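Local structure of PA14 domain-containing protein (Clostridium clariflavum, 6QDI) at residues I206-P209 / D213-F216. The protein probably senses plant-biomass polysaccharides outside the cell through tandem calcium-binding PA14 domains, as part of an RsgI-type anti-sigma factor in the membrane. Residues are numbered along the deposited sequence; the frame is centred on the assembly and turned at random.
Sequences IQVP and DYVF
Tyr214 reaches across to Val208 and Pro209, and this is the tightest part of the contact. CG1 of Val208 lies 3.4 Å from Tyr214 OH and 3.6 Å from Tyr214 CZ, an oblique approach to the phenol end of the ring. A chi1 of 172° carries CG1 opposite the backbone N and against the tyrosine. Pro209 meets the same hydroxyl with its ring, CD standing 3.6 Å from Tyr214 OH. Both carbons press on the oxygen from the same side. Tyr214 OH donates to the backbone O of Tyr210, four residues earlier, a tyrosine corner that pins the sheet-to-sheet connection.

Two residues away, the packing is thinner. Ile206 and Phe216 point at each other, and the CD1 methyl of Ile206 comes obliquely onto the ring at Phe216 CE1, 3.7 Å away. No hydrogen bond joins the two segments, and their CA atoms stay 9.3 Å apart even at Val208 and Tyr214, as expected of facing sheets in a beta sandwich. Gln207 and Asp213, on the outer faces of the two sheets, take no part: Asp213 is exposed, while Gln207 is partly exposed and bonds through NE2 to Gly255 O.

Strands 198-207 and 212-220 belong to the two different sheets of the second PA14 domain. Trp277 of strand 271-279 touches Ile206, Pro209, Tyr214 and Phe216, while Leu252 of strand 242-252 packs on Val208 and Tyr214.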
loop_
_atom_site.group_PDB
_atom_site.type_symbol
_atom_site.label_atom_id
_atom_site.label_comp_id
_atom_site.label_asym_id
_atom_site.label_seq_id
_atom_site.Cartn_x
_atom_site.Cartn_y
_atom_site.Cartn_z
ATOM N N ILE A 206 6.367 6.085 21.344
ATOM C CA ILE A 206 5.046 6.555 20.973
ATOM C C ILE A 206 4.655 7.613 21.998
ATOM O O ILE A 206 4.678 7.341 23.198
ATOM C CB ILE A 206 4.039 5.387 20.991
ATOM C CG1 ILE A 206 4.492 4.245 20.076
ATOM C CG2 ILE A 206 2.636 5.883 20.614
ATOM C CD1 ILE A 206 3.753 2.948 20.233
ATOM N N GLN A 207 4.333 8.816 21.526
ATOM C CA GLN A 207 3.911 9.856 22.443
ATOM C C GLN A 207 2.408 9.969 22.370
ATOM O O GLN A 207 1.840 10.193 21.296
ATOM C CB GLN A 207 4.640 11.178 22.186
ATOM C CG GLN A 207 4.422 12.146 23.368
ATOM C CD GLN A 207 5.515 13.207 23.492
ATOM O OE1 GLN A 207 6.180 13.531 22.499
ATOM N NE2 GLN A 207 5.737 13.704 24.693
ATOM N N VAL A 208 1.769 9.832 23.513
ATOM C CA VAL A 208 0.335 9.612 23.611
ATOM C C VAL A 208 -0.416 10.919 23.399
ATOM O O VAL A 208 -0.113 11.921 24.015
ATOM C CB VAL A 208 0.014 9.011 24.982
ATOM C CG1 VAL A 208 -1.481 8.932 25.251
ATOM C CG2 VAL A 208 0.688 7.653 25.107
ATOM N N PRO A 209 -1.449 10.933 22.528
ATOM C CA PRO A 209 -2.103 12.204 22.227
ATOM C C PRO A 209 -3.160 12.639 23.230
ATOM O O PRO A 209 -3.367 13.840 23.385
ATOM C CB PRO A 209 -2.747 11.946 20.865
ATOM C CG PRO A 209 -2.960 10.445 20.823
ATOM C CD PRO A 209 -1.773 9.887 21.537
ATOM N N ASP A 213 -7.561 5.070 27.823
ATOM C CA ASP A 213 -7.133 3.698 27.663
ATOM C C ASP A 213 -6.888 3.357 26.196
ATOM O O ASP A 213 -7.691 3.714 25.333
ATOM C CB ASP A 213 -8.168 2.712 28.217
ATOM C CG ASP A 213 -8.099 2.514 29.732
ATOM O OD1 ASP A 213 -7.532 3.327 30.478
ATOM O OD2 ASP A 213 -8.609 1.489 30.196
ATOM N N TYR A 214 -5.759 2.685 25.962
ATOM C CA TYR A 214 -5.320 2.298 24.624
ATOM C C TYR A 214 -5.114 0.799 24.554
ATOM O O TYR A 214 -4.700 0.173 25.508
ATOM C CB TYR A 214 -4.027 3.003 24.255
ATOM C CG TYR A 214 -4.152 4.494 24.088
ATOM C CD1 TYR A 214 -4.302 5.335 25.192
ATOM C CD2 TYR A 214 -4.059 5.090 22.844
ATOM C CE1 TYR A 214 -4.417 6.703 25.033
ATOM C CE2 TYR A 214 -4.142 6.436 22.674
ATOM C CZ TYR A 214 -4.320 7.268 23.777
ATOM O OH TYR A 214 -4.425 8.630 23.584
ATOM N N VAL A 215 -5.332 0.258 23.360
ATOM C CA VAL A 215 -4.940 -1.118 23.014
ATOM C C VAL A 215 -4.090 -1.032 21.748
ATOM O O VAL A 215 -4.458 -0.343 20.825
ATOM C CB VAL A 215 -6.199 -1.997 22.766
ATOM C CG1 VAL A 215 -5.814 -3.356 22.222
ATOM C CG2 VAL A 215 -6.976 -2.162 24.079
ATOM N N PHE A 216 -2.986 -1.773 21.739
ATOM C CA PHE A 216 -2.158 -1.895 20.537
ATOM C C PHE A 216 -2.420 -3.238 19.859
ATOM O O PHE A 216 -2.547 -4.272 20.526
ATOM C CB PHE A 216 -0.682 -1.779 20.888
ATOM C CG PHE A 216 -0.335 -0.463 21.465
ATOM C CD1 PHE A 216 -0.020 0.596 20.633
ATOM C CD2 PHE A 216 -0.279 -0.257 22.809
ATOM C CE1 PHE A 216 0.318 1.839 21.134
ATOM C CE2 PHE A 216 0.033 0.986 23.325
ATOM C CZ PHE A 216 0.319 2.046 22.478
#